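Local coordinates for protein putative aminooxidase (Propionibacterium acnes, PDB 2BA9) that isomerises polyunsaturated fatty acids, producing conjugated linoleic acid, with bound FAD probably serving as its cofactor, at residues G44-P49 and D203-M208; R54-G59 and I362-T367; Q115-L120 and E147-N152. All blocks are in the same frame, centred on the assembly; numbering follows the deposited sequence.

Overall arrangement
Interactions 1 and 2 lie on the same side of the chain's centre, their own centres 11 Å apart, and both touch FAD. They also touch each other: Glu-57 of interaction 2 accepts probable hydrogen bonds from Ser-48 and Thr-205 of interaction 1. Interaction 1 is buried and largely polar, with a loop docked on helix 204-215. Interaction 2 is partly buried and combines one phenol-carboxylate bond with methionine packing against the sheet-edge strand 359-373. Interaction 3 is a helix pair whose centre lies about 35 Å from that of interaction 1, across the chain's centre; Leu-117 meets Phe-148 and Leu-149 in its interior, beside a buried asparagine, with one lysine bond on the solvent side.

Interaction 1: residues G44-P49 and D203-M208; sequences GKCHSP and DGTQAM. With FAD (flavin-adenine dinucleotide), chain D.
The backbones of 44-49, an irregular loop, and 203-208, which lies on helix 204-215, come closest at Cys-46 and Gln-206, whose CA atoms are 4.7 Å apart. Ser-48 and Gly-204 follow at 5.2 Å between CA atoms, with Ser-48 CB close against Gly-204 CA. Two reciprocal bonds join Ser-48 to Gln-206. Gln-206 N donates to Ser-48 OG at 3.0 Å, and Ser-48 N returns a bond to Gln-206 OE1 at 2.9 Å, nearly straight at the hydrogen (165°), yet 49° out of the carbonyl plane and so not on a lone pair. In this flavin-containing amine oxidoreductase fold, the loop after strand 33-36 passes the FAD pyrophosphate: Lys-45 N bonds FAD O1A at 3.0 Å, while Lys-45 NZ reaches FAD O2A at 2.6 Å and forms a salt bridge with Glu-401. With CG anti to the backbone N (chi1 -174°) and the chain extended beyond it, Gln-206 lies alongside His-47, and its CB rests 3.2 Å from Cys-46 O. Its NE2 bonds to Val-42 O, so both ends of the amide are held and its rotation is fixed. Ser-48 OG is also gripped by Glu-57, whose other carboxylate oxygen takes the N-H of Thr-205. Cys-46 CB packs 3.6 Å from Thr-205 OG1, which is hydrogen-bonded to Ala-60 O.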
loop_
_atom_site.group_PDB
_atom_site.type_symbol
_atom_site.label_atom_id
_atom_site.label_comp_id
_atom_site.label_asym_id
_atom_site.label_seq_id
_atom_site.Cartn_x
_atom_site.Cartn_y
_atom_site.Cartn_z
ATOM N N GLY A 44 -0.417 0.812 -11.314
ATOM C CA GLY A 44 0.579 0.135 -10.478
ATOM C C GLY A 44 0.041 -1.105 -9.767
ATOM O O GLY A 44 -0.302 -2.113 -10.414
ATOM N N LYS A 45 -0.042 -1.026 -8.439
ATOM C CA LYS A 45 -0.448 -2.171 -7.613
ATOM C C LYS A 45 -1.975 -2.246 -7.398
ATOM O O LYS A 45 -2.480 -3.141 -6.711
ATOM C CB LYS A 45 0.328 -2.185 -6.285
ATOM C CG LYS A 45 1.832 -2.397 -6.481
ATOM C CD LYS A 45 2.530 -2.817 -5.196
ATOM C CE LYS A 45 2.719 -1.636 -4.242
ATOM N NZ LYS A 45 3.793 -0.702 -4.694
ATOM N N CYS A 46 -2.690 -1.295 -7.991
ATOM C CA CYS A 46 -4.102 -1.470 -8.315
ATOM C C CYS A 46 -4.131 -2.125 -9.685
ATOM O O CYS A 46 -4.046 -1.439 -10.711
ATOM C CB CYS A 46 -4.830 -0.141 -8.350
ATOM S SG CYS A 46 -4.916 0.656 -6.746
ATOM N N HIS A 47 -4.234 -3.453 -9.685
ATOM C CA HIS A 47 -3.995 -4.255 -10.883
ATOM C C HIS A 47 -5.045 -5.325 -10.999
ATOM O O HIS A 47 -5.044 -6.294 -10.221
ATOM C CB HIS A 47 -2.612 -4.887 -10.807
ATOM C CG HIS A 47 -2.089 -5.361 -12.123
ATOM N ND1 HIS A 47 -1.702 -4.494 -13.120
ATOM C CD2 HIS A 47 -1.886 -6.608 -12.607
ATOM C CE1 HIS A 47 -1.277 -5.188 -14.161
ATOM N NE2 HIS A 47 -1.370 -6.472 -13.872
ATOM N N SER A 48 -5.908 -5.173 -12.001
ATOM C CA SER A 48 -7.119 -5.973 -12.124
ATOM C C SER A 48 -7.249 -6.634 -13.511
ATOM O O SER A 48 -7.940 -6.113 -14.386
ATOM C CB SER A 48 -8.333 -5.079 -11.851
ATOM O OG SER A 48 -8.085 -4.203 -10.757
ATOM N N PRO A 49 -6.584 -7.785 -13.715
ATOM C CA PRO A 49 -6.699 -8.479 -14.997
ATOM C C PRO A 49 -7.997 -9.257 -15.194
ATOM O O PRO A 49 -8.769 -9.457 -14.261
ATOM C CB PRO A 49 -5.502 -9.441 -14.997
ATOM C CG PRO A 49 -4.725 -9.161 -13.734
ATOM C CD PRO A 49 -5.670 -8.491 -12.803
ATOM N N ASP A 203 -15.299 -3.709 -11.562
ATOM C CA ASP A 203 -14.304 -3.663 -12.635
ATOM C C ASP A 203 -12.897 -3.477 -12.094
ATOM O O ASP A 203 -11.980 -3.110 -12.832
ATOM C CB ASP A 203 -14.659 -2.564 -13.641
ATOM C CG ASP A 203 -15.822 -2.963 -14.543
ATOM O OD1 ASP A 203 -15.667 -3.942 -15.329
ATOM O OD2 ASP A 203 -16.888 -2.309 -14.463
ATOM N N GLY A 204 -12.729 -3.731 -10.804
ATOM C CA GLY A 204 -11.417 -3.724 -10.180
ATOM C C GLY A 204 -10.934 -2.356 -9.743
ATOM O O GLY A 204 -11.366 -1.320 -10.288
ATOM N N THR A 205 -10.041 -2.352 -8.751
ATOM C CA THR A 205 -9.459 -1.109 -8.277
ATOM C C THR A 205 -8.722 -0.417 -9.435
ATOM O O THR A 205 -8.702 0.809 -9.492
ATOM C CB THR A 205 -8.512 -1.299 -7.067
ATOM O OG1 THR A 205 -7.520 -2.285 -7.376
ATOM C CG2 THR A 205 -9.283 -1.738 -5.826
ATOM N N GLN A 206 -8.167 -1.198 -10.372
ATOM C CA GLN A 206 -7.406 -0.628 -11.492
ATOM C C GLN A 206 -8.269 0.275 -12.384
ATOM O O GLN A 206 -7.776 1.268 -12.915
ATOM C CB GLN A 206 -6.764 -1.735 -12.329
ATOM C CG GLN A 206 -5.832 -1.218 -13.448
ATOM C CD GLN A 206 -5.143 -2.328 -14.234
ATOM O OE1 GLN A 206 -5.630 -3.469 -14.288
ATOM N NE2 GLN A 206 -3.995 -2.001 -14.844
ATOM N N ALA A 207 -9.558 -0.060 -12.517
ATOM C CA ALA A 207 -10.459 0.615 -13.462
ATOM C C ALA A 207 -10.497 2.128 -13.306
ATOM O O ALA A 207 -10.428 2.850 -14.291
ATOM C CB ALA A 207 -11.875 0.055 -13.344
ATOM N N MET A 208 -10.628 2.597 -12.063
ATOM C CA MET A 208 -10.795 4.022 -11.796
ATOM C C MET A 208 -9.527 4.845 -12.040
ATOM O O MET A 208 -9.602 6.037 -12.319
ATOM C CB MET A 208 -11.333 4.257 -10.372
ATOM C CG MET A 208 -10.454 3.750 -9.229
ATOM S SD MET A 208 -11.428 3.524 -7.712
ATOM C CE MET A 208 -10.189 2.838 -6.592
HETATM P PA FAD D . 2.534 1.749 -7.189
HETATM O O1A FAD D . 1.090 1.357 -7.078
HETATM O O2A FAD D . 3.557 0.660 -6.937
HETATM O O5B FAD D . 2.803 2.284 -8.675
HETATM C C5B FAD D . 4.096 2.757 -8.971
HETATM C C4B FAD D . 4.234 2.994 -10.460
HETATM O O4B FAD D . 5.525 3.504 -10.723
HETATM C C3B FAD D . 4.042 1.706 -11.264
HETATM O O3B FAD D . 3.066 1.903 -12.261
HETATM C C2B FAD D . 5.419 1.425 -11.818
HETATM O O2B FAD D . 5.391 0.676 -13.033
HETATM C C1B FAD D . 6.028 2.838 -11.859
HETATM N N9A FAD D . 7.500 2.762 -11.865
HETATM C C8A FAD D . 8.311 2.096 -10.970
HETATM N N7A FAD D . 9.609 2.257 -11.351
HETATM C C5A FAD D . 9.634 3.020 -12.480
HETATM C C6A FAD D . 10.674 3.485 -13.310
HETATM N N6A FAD D . 11.956 3.509 -12.823
HETATM N N1A FAD D . 10.351 4.287 -14.399
HETATM C C2A FAD D . 9.032 4.581 -14.714
HETATM N N3A FAD D . 8.017 4.112 -13.890
HETATM C C4A FAD D . 8.305 3.333 -12.811
HETATM N N1 FAD D . -4.247 -0.346 -1.001
HETATM C C2 FAD D . -5.391 0.056 -0.342
HETATM O O2 FAD D . -5.639 1.256 -0.221
HETATM N N3 FAD D . -6.237 -0.889 0.204
HETATM C C4 FAD D . -5.958 -2.233 0.065
HETATM O O4 FAD D . -6.749 -3.056 0.552
HETATM C C4X FAD D . -4.807 -2.643 -0.615
HETATM N N5 FAD D . -4.483 -3.982 -0.754
HETATM C C5X FAD D . -3.440 -4.399 -1.559
HETATM C C6 FAD D . -3.225 -5.755 -1.795
HETATM C C7 FAD D . -2.194 -6.158 -2.641
HETATM C C7M FAD D . -2.002 -7.628 -2.886
HETATM C C8 FAD D . -1.373 -5.205 -3.238
HETATM C C8M FAD D . -0.249 -5.587 -4.152
HETATM C C9 FAD D . -1.593 -3.853 -2.991
HETATM C C9A FAD D . -2.619 -3.432 -2.144
HETATM N N10 FAD D . -2.847 -2.072 -1.863
HETATM C C10 FAD D . -3.966 -1.681 -1.164
HETATM C "C1'" FAD D . -1.752 -1.068 -1.999
HETATM C "C2'" FAD D . -1.954 -0.163 -3.208
HETATM O "O2'" FAD D . -2.259 -0.904 -4.385
HETATM C "C3'" FAD D . -0.682 0.651 -3.385
HETATM O "O3'" FAD D . -0.334 1.261 -2.140
HETATM C "C4'" FAD D . -0.851 1.695 -4.478
HETATM O "O4'" FAD D . -0.923 1.089 -5.763
HETATM C "C5'" FAD D . 0.305 2.681 -4.384
HETATM O "O5'" FAD D . 0.360 3.468 -5.541
HETATM P P FAD D . 1.753 4.176 -5.971
HETATM O O1P FAD D . 1.584 4.920 -7.283
HETATM O O2P FAD D . 2.173 5.071 -4.857
HETATM O O3P FAD D . 2.809 2.991 -6.209
#

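Interaction 2: residues R54-G59 and I362-T367; sequences RRYEMG and IIEEQT. With FAD (flavin-adenine dinucleotide), chain D.
The Tyr-56 ring and the Glu-364 carboxylate are turned 79° apart, and Glu-364 OE1 arrives at the ring edge, near its plane. There Tyr-56 OH donates a 2.6 Å hydrogen bond to Glu-364 OE1, which it meets nearly along the C-O axis. Met-58 SD also lies at the ring edge, in plane, while Ile-363 CD1 approaches obliquely, 3.9 Å from Tyr-56 OH. A chi1 of -163° and an extended chain carry the Glu-364 carboxylate away from the strand to the phenol. Met-58 then closes over the same carboxylate: its CG sits 3.5 Å from Glu-364 OE1 and 3.6 Å from Glu-364 OE2. Bends at chi2 and chi3 fold the end of the methionine back toward the strand, where CE packs 3.7 Å from Gln-366 CB. The short phenol bond probably favours the charged carboxylate, while the methionine shields one of its faces.

The backbones stay well apart, with 7.6 Å between the CA atoms of Met-58 and Gln-366, so side chains make the junction. Strand 359-373 pairs instead with strand 277-288, through bonds such as Gln-366 with Val-283. Segment 54-59 leads from the small hairpin of strands 50-51 and 54-55 to the flavin, where Gly-59 C lies 3.5 Å from FAD C7. Together these contacts dock the hairpin's exit on an outermost strand of the mixed sheet, beside the dimethylbenzene end of the isoalloxazine in the FAD pocket of a flavin-containing amine oxidoreductase fold.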
loop_
_atom_site.group_PDB
_atom_site.type_symbol
_atom_site.label_atom_id
_atom_site.label_comp_id
_atom_site.label_asym_id
_atom_site.label_seq_id
_atom_site.Cartn_x
_atom_site.Cartn_y
_atom_site.Cartn_z
ATOM N N ARG A 54 -14.744 -11.345 -16.540
ATOM C CA ARG A 54 -14.769 -10.509 -15.338
ATOM C C ARG A 54 -13.338 -10.296 -14.869
ATOM O O ARG A 54 -12.435 -11.039 -15.244
ATOM C CB ARG A 54 -15.606 -11.154 -14.213
ATOM C CG ARG A 54 -17.076 -11.385 -14.582
ATOM C CD ARG A 54 -17.986 -11.617 -13.385
ATOM N NE ARG A 54 -18.088 -13.027 -13.034
ATOM C CZ ARG A 54 -18.993 -13.555 -12.203
ATOM N NH1 ARG A 54 -19.922 -12.792 -11.621
ATOM N NH2 ARG A 54 -18.974 -14.863 -11.963
ATOM N N ARG A 55 -13.141 -9.262 -14.070
ATOM C CA ARG A 55 -11.817 -8.913 -13.608
ATOM C C ARG A 55 -11.578 -9.398 -12.193
ATOM O O ARG A 55 -12.439 -9.287 -11.318
ATOM C CB ARG A 55 -11.587 -7.401 -13.703
ATOM C CG ARG A 55 -11.765 -6.851 -15.120
ATOM C CD ARG A 55 -11.709 -5.351 -15.177
ATOM N NE ARG A 55 -10.347 -4.832 -15.068
ATOM C CZ ARG A 55 -9.997 -3.565 -15.288
ATOM N NH1 ARG A 55 -10.901 -2.654 -15.630
ATOM N NH2 ARG A 55 -8.730 -3.201 -15.173
ATOM N N TYR A 56 -10.380 -9.912 -11.963
ATOM C CA TYR A 56 -9.963 -10.267 -10.622
ATOM C C TYR A 56 -8.856 -9.311 -10.189
ATOM O O TYR A 56 -8.339 -8.539 -11.002
ATOM C CB TYR A 56 -9.513 -11.729 -10.554
ATOM C CG TYR A 56 -8.336 -12.080 -11.431
ATOM C CD1 TYR A 56 -7.049 -12.120 -10.915
ATOM C CD2 TYR A 56 -8.511 -12.394 -12.771
ATOM C CE1 TYR A 56 -5.962 -12.466 -11.707
ATOM C CE2 TYR A 56 -7.435 -12.738 -13.571
ATOM C CZ TYR A 56 -6.161 -12.770 -13.032
ATOM O OH TYR A 56 -5.091 -13.108 -13.827
ATOM N N GLU A 57 -8.507 -9.364 -8.908
ATOM C CA GLU A 57 -7.552 -8.438 -8.339
ATOM C C GLU A 57 -6.251 -9.187 -8.058
ATOM O O GLU A 57 -6.215 -10.179 -7.304
ATOM C CB GLU A 57 -8.095 -7.807 -7.050
ATOM C CG GLU A 57 -9.416 -7.021 -7.170
ATOM C CD GLU A 57 -9.265 -5.610 -7.747
ATOM O OE1 GLU A 57 -8.342 -5.378 -8.574
ATOM O OE2 GLU A 57 -10.076 -4.719 -7.364
ATOM N N MET A 58 -5.190 -8.728 -8.696
ATOM C CA MET A 58 -3.842 -9.136 -8.348
ATOM C C MET A 58 -3.243 -8.192 -7.301
ATOM O O MET A 58 -2.218 -8.499 -6.687
ATOM C CB MET A 58 -2.963 -9.201 -9.604
ATOM C CG MET A 58 -3.206 -10.461 -10.437
ATOM S SD MET A 58 -2.882 -12.041 -9.574
ATOM C CE MET A 58 -1.178 -11.761 -9.071
ATOM N N GLY A 59 -3.891 -7.055 -7.076
ATOM C CA GLY A 59 -3.418 -6.087 -6.075
ATOM C C GLY A 59 -4.516 -5.617 -5.136
ATOM O O GLY A 59 -5.328 -6.429 -4.650
ATOM N N ILE A 362 -2.602 -22.478 -10.673
ATOM C CA ILE A 362 -2.226 -21.075 -10.451
ATOM C C ILE A 362 -1.980 -20.460 -11.827
ATOM O O ILE A 362 -1.005 -20.822 -12.523
ATOM C CB ILE A 362 -0.931 -20.902 -9.607
ATOM C CG1 ILE A 362 -1.056 -21.559 -8.224
ATOM C CG2 ILE A 362 -0.633 -19.432 -9.413
ATOM C CD1 ILE A 362 0.290 -21.900 -7.582
ATOM N N ILE A 363 -2.862 -19.549 -12.232
ATOM C CA ILE A 363 -2.791 -18.955 -13.575
ATOM C C ILE A 363 -1.933 -17.681 -13.594
ATOM O O ILE A 363 -1.442 -17.290 -14.648
ATOM C CB ILE A 363 -4.213 -18.671 -14.185
ATOM C CG1 ILE A 363 -4.932 -17.536 -13.442
ATOM C CG2 ILE A 363 -5.074 -19.967 -14.189
ATOM C CD1 ILE A 363 -6.061 -16.860 -14.246
ATOM N N GLU A 364 -1.753 -17.051 -12.433
ATOM C CA GLU A 364 -0.884 -15.879 -12.295
ATOM C C GLU A 364 -0.267 -15.762 -10.889
ATOM O O GLU A 364 -0.930 -15.969 -9.875
ATOM C CB GLU A 364 -1.648 -14.590 -12.630
ATOM C CG GLU A 364 -0.759 -13.398 -12.906
ATOM C CD GLU A 364 -1.519 -12.088 -13.185
ATOM O OE1 GLU A 364 -2.740 -12.105 -13.461
ATOM O OE2 GLU A 364 -0.869 -11.029 -13.122
ATOM N N GLU A 365 1.009 -15.398 -10.861
ATOM C CA GLU A 365 1.737 -15.141 -9.628
ATOM C C GLU A 365 2.513 -13.853 -9.732
ATOM O O GLU A 365 3.136 -13.576 -10.766
ATOM C CB GLU A 365 2.722 -16.261 -9.332
ATOM C CG GLU A 365 3.272 -16.191 -7.936
ATOM C CD GLU A 365 4.218 -17.301 -7.655
ATOM O OE1 GLU A 365 5.388 -17.177 -8.080
ATOM O OE2 GLU A 365 3.788 -18.306 -7.037
ATOM N N GLN A 366 2.486 -13.082 -8.647
ATOM C CA GLN A 366 3.241 -11.839 -8.560
ATOM C C GLN A 366 3.810 -11.664 -7.171
ATOM O O GLN A 366 3.054 -11.728 -6.206
ATOM C CB GLN A 366 2.317 -10.653 -8.849
ATOM C CG GLN A 366 3.017 -9.307 -8.845
ATOM C CD GLN A 366 3.851 -9.085 -10.054
ATOM O OE1 GLN A 366 3.354 -9.138 -11.181
ATOM N NE2 GLN A 366 5.127 -8.812 -9.844
ATOM N N THR A 367 5.122 -11.442 -7.067
ATOM C CA THR A 367 5.701 -10.864 -5.836
ATOM C C THR A 367 5.863 -9.355 -6.051
ATOM O O THR A 367 6.558 -8.897 -6.961
ATOM C CB THR A 367 7.030 -11.510 -5.401
ATOM O OG1 THR A 367 6.828 -12.910 -5.167
ATOM C CG2 THR A 367 7.541 -10.871 -4.109
HETATM P PA FAD D . 2.534 1.749 -7.189
HETATM O O1A FAD D . 1.090 1.357 -7.078
HETATM O O2A FAD D . 3.557 0.660 -6.937
HETATM O O5B FAD D . 2.803 2.284 -8.675
HETATM C C5B FAD D . 4.096 2.757 -8.971
HETATM C C4B FAD D . 4.234 2.994 -10.460
HETATM O O4B FAD D . 5.525 3.504 -10.723
HETATM C C3B FAD D . 4.042 1.706 -11.264
HETATM O O3B FAD D . 3.066 1.903 -12.261
HETATM C C2B FAD D . 5.419 1.425 -11.818
HETATM O O2B FAD D . 5.391 0.676 -13.033
HETATM C C1B FAD D . 6.028 2.838 -11.859
HETATM N N9A FAD D . 7.500 2.762 -11.865
HETATM C C8A FAD D . 8.311 2.096 -10.970
HETATM N N7A FAD D . 9.609 2.257 -11.351
HETATM C C5A FAD D . 9.634 3.020 -12.480
HETATM C C6A FAD D . 10.674 3.485 -13.310
HETATM N N6A FAD D . 11.956 3.509 -12.823
HETATM N N1A FAD D . 10.351 4.287 -14.399
HETATM C C2A FAD D . 9.032 4.581 -14.714
HETATM N N3A FAD D . 8.017 4.112 -13.890
HETATM C C4A FAD D . 8.305 3.333 -12.811
HETATM N N1 FAD D . -4.247 -0.346 -1.001
HETATM C C2 FAD D . -5.391 0.056 -0.342
HETATM O O2 FAD D . -5.639 1.256 -0.221
HETATM N N3 FAD D . -6.237 -0.889 0.204
HETATM C C4 FAD D . -5.958 -2.233 0.065
HETATM O O4 FAD D . -6.749 -3.056 0.552
HETATM C C4X FAD D . -4.807 -2.643 -0.615
HETATM N N5 FAD D . -4.483 -3.982 -0.754
HETATM C C5X FAD D . -3.440 -4.399 -1.559
HETATM C C6 FAD D . -3.225 -5.755 -1.795
HETATM C C7 FAD D . -2.194 -6.158 -2.641
HETATM C C7M FAD D . -2.002 -7.628 -2.886
HETATM C C8 FAD D . -1.373 -5.205 -3.238
HETATM C C8M FAD D . -0.249 -5.587 -4.152
HETATM C C9 FAD D . -1.593 -3.853 -2.991
HETATM C C9A FAD D . -2.619 -3.432 -2.144
HETATM N N10 FAD D . -2.847 -2.072 -1.863
HETATM C C10 FAD D . -3.966 -1.681 -1.164
HETATM C "C1'" FAD D . -1.752 -1.068 -1.999
HETATM C "C2'" FAD D . -1.954 -0.163 -3.208
HETATM O "O2'" FAD D . -2.259 -0.904 -4.385
HETATM C "C3'" FAD D . -0.682 0.651 -3.385
HETATM O "O3'" FAD D . -0.334 1.261 -2.140
HETATM C "C4'" FAD D . -0.851 1.695 -4.478
HETATM O "O4'" FAD D . -0.923 1.089 -5.763
HETATM C "C5'" FAD D . 0.305 2.681 -4.384
HETATM O "O5'" FAD D . 0.360 3.468 -5.541
HETATM P P FAD D . 1.753 4.176 -5.971
HETATM O O1P FAD D . 1.584 4.920 -7.283
HETATM O O2P FAD D . 2.173 5.071 -4.857
HETATM O O3P FAD D . 2.809 2.991 -6.209
#

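Interaction 3: residues Q115-L120 and E147-N152; sequences QKLGQL and EFLALN
Leu-117 packs its two methyls against separate residues of helix 145-151, and this is the tight side of the contact. CD1 lies 3.7 Å from Phe-148 CE2, oblique to the ring, while CD2 meets Leu-149 CD2 at 3.9 Å, the two leucines crossing at about a right angle. A trans chi1 (-177°) swings the Leu-117 methyls to the other helix although the CB itself does not point there. Trp-161 of helix 158-161 adjoins Leu-117 too, and Leu-182 of helix 178-184 adjoins Phe-148. The contact thus belongs to the helical part of the fold, joining helix 106-122 to the C-terminal end of helix 145-151. There Asn-152 turns its amide back, ND2 donating to Phe-148 O at 3.1 Å with a bent angle of 137°, and the same ND2 sits 4.0 Å above one face of the Phe-148 ring, offset toward its rim. Asn-152 OD1 is bonded by Lys-124, and Leu-120 CD1 packs 3.8 Å from Asn-152 CB. The solvent side is thinner: exposed Lys-116 stretches across with a bend at chi3, and its NZ donates to Asn-152 O at 2.6 Å from above the carbonyl plane.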
loop_
_atom_site.group_PDB
_atom_site.type_symbol
_atom_site.label_atom_id
_atom_site.label_comp_id
_atom_site.label_asym_id
_atom_site.label_seq_id
_atom_site.Cartn_x
_atom_site.Cartn_y
_atom_site.Cartn_z
ATOM N N GLN A 115 -10.788 -0.390 23.233
ATOM C CA GLN A 115 -11.451 0.793 23.809
ATOM C C GLN A 115 -10.440 1.760 24.458
ATOM O O GLN A 115 -10.516 2.985 24.270
ATOM C CB GLN A 115 -12.504 0.346 24.838
ATOM C CG GLN A 115 -13.072 1.456 25.779
ATOM C CD GLN A 115 -14.258 2.258 25.220
ATOM O OE1 GLN A 115 -14.616 3.306 25.795
ATOM N NE2 GLN A 115 -14.881 1.778 24.130
ATOM N N LYS A 116 -9.511 1.211 25.236
ATOM C CA LYS A 116 -8.503 2.034 25.912
ATOM C C LYS A 116 -7.623 2.723 24.878
ATOM O O LYS A 116 -7.308 3.910 25.006
ATOM C CB LYS A 116 -7.644 1.189 26.858
ATOM C CG LYS A 116 -6.862 2.021 27.890
ATOM C CD LYS A 116 -5.928 1.148 28.727
ATOM C CE LYS A 116 -4.612 1.855 29.062
ATOM N NZ LYS A 116 -3.697 0.984 29.883
ATOM N N LEU A 117 -7.234 1.980 23.847
ATOM C CA LEU A 117 -6.429 2.538 22.763
ATOM C C LEU A 117 -7.186 3.656 22.078
ATOM O O LEU A 117 -6.628 4.723 21.845
ATOM C CB LEU A 117 -6.049 1.464 21.734
ATOM C CG LEU A 117 -5.143 1.899 20.570
ATOM C CD1 LEU A 117 -3.826 2.493 21.060
ATOM C CD2 LEU A 117 -4.886 0.707 19.624
ATOM N N GLY A 118 -8.450 3.409 21.746
ATOM C CA GLY A 118 -9.261 4.420 21.075
ATOM C C GLY A 118 -9.215 5.736 21.826
ATOM O O GLY A 118 -9.054 6.790 21.236
ATOM N N GLN A 119 -9.328 5.672 23.144
ATOM C CA GLN A 119 -9.385 6.890 23.959
ATOM C C GLN A 119 -8.037 7.596 24.041
ATOM O O GLN A 119 -7.965 8.830 24.017
ATOM C CB GLN A 119 -9.931 6.558 25.340
ATOM C CG GLN A 119 -11.399 6.162 25.291
ATOM C CD GLN A 119 -12.310 7.317 24.851
ATOM O OE1 GLN A 119 -12.598 8.228 25.642
ATOM N NE2 GLN A 119 -12.778 7.277 23.594
ATOM N N LEU A 120 -6.974 6.811 24.121
ATOM C CA LEU A 120 -5.611 7.333 24.053
ATOM C C LEU A 120 -5.298 8.004 22.716
ATOM O O LEU A 120 -4.625 9.022 22.690
ATOM C CB LEU A 120 -4.603 6.213 24.277
ATOM C CG LEU A 120 -4.448 5.675 25.690
ATOM C CD1 LEU A 120 -3.795 4.294 25.605
ATOM C CD2 LEU A 120 -3.620 6.628 26.542
ATOM N N GLU A 147 5.398 -2.812 20.830
ATOM C CA GLU A 147 6.060 -2.050 21.893
ATOM C C GLU A 147 5.211 -0.833 22.275
ATOM O O GLU A 147 4.987 -0.556 23.446
ATOM C CB GLU A 147 7.464 -1.619 21.457
ATOM C CG GLU A 147 8.465 -2.760 21.476
ATOM C CD GLU A 147 9.868 -2.322 21.091
ATOM O OE1 GLU A 147 10.291 -1.222 21.541
ATOM O OE2 GLU A 147 10.532 -3.083 20.340
ATOM N N PHE A 148 4.731 -0.118 21.265
ATOM C CA PHE A 148 3.770 0.968 21.469
ATOM C C PHE A 148 2.577 0.517 22.327
ATOM O O PHE A 148 2.229 1.171 23.312
ATOM C CB PHE A 148 3.304 1.509 20.104
ATOM C CG PHE A 148 2.071 2.375 20.170
ATOM C CD1 PHE A 148 2.167 3.719 20.489
ATOM C CD2 PHE A 148 0.815 1.835 19.925
ATOM C CE1 PHE A 148 1.022 4.529 20.557
ATOM C CE2 PHE A 148 -0.332 2.633 19.982
ATOM C CZ PHE A 148 -0.224 3.987 20.298
ATOM N N LEU A 149 1.958 -0.604 21.944
ATOM C CA LEU A 149 0.830 -1.171 22.699
ATOM C C LEU A 149 1.217 -1.547 24.137
ATOM O O LEU A 149 0.505 -1.208 25.101
ATOM C CB LEU A 149 0.253 -2.396 21.963
ATOM C CG LEU A 149 -0.510 -2.157 20.654
ATOM C CD1 LEU A 149 -1.122 -3.454 20.088
ATOM C CD2 LEU A 149 -1.589 -1.094 20.812
ATOM N N ALA A 150 2.352 -2.238 24.281
ATOM C CA ALA A 150 2.866 -2.646 25.586
ATOM C C ALA A 150 3.043 -1.476 26.549
ATOM O O ALA A 150 2.709 -1.562 27.720
ATOM C CB ALA A 150 4.191 -3.407 25.428
ATOM N N LEU A 151 3.553 -0.370 26.042
ATOM C CA LEU A 151 3.765 0.820 26.857
ATOM C C LEU A 151 2.449 1.346 27.440
ATOM O O LEU A 151 2.429 1.954 28.514
ATOM C CB LEU A 151 4.411 1.898 25.988
ATOM C CG LEU A 151 4.994 3.122 26.662
ATOM C CD1 LEU A 151 6.171 2.751 27.549
ATOM C CD2 LEU A 151 5.404 4.096 25.584
ATOM N N ASN A 152 1.351 1.097 26.726
ATOM C CA ASN A 152 0.036 1.583 27.125
ATOM C C ASN A 152 -0.859 0.485 27.703
ATOM O O ASN A 152 -2.050 0.689 27.871
ATOM C CB ASN A 152 -0.627 2.250 25.914
ATOM C CG ASN A 152 0.028 3.574 25.555
ATOM O OD1 ASN A 152 -0.050 4.542 26.321
ATOM N ND2 ASN A 152 0.676 3.629 24.387
#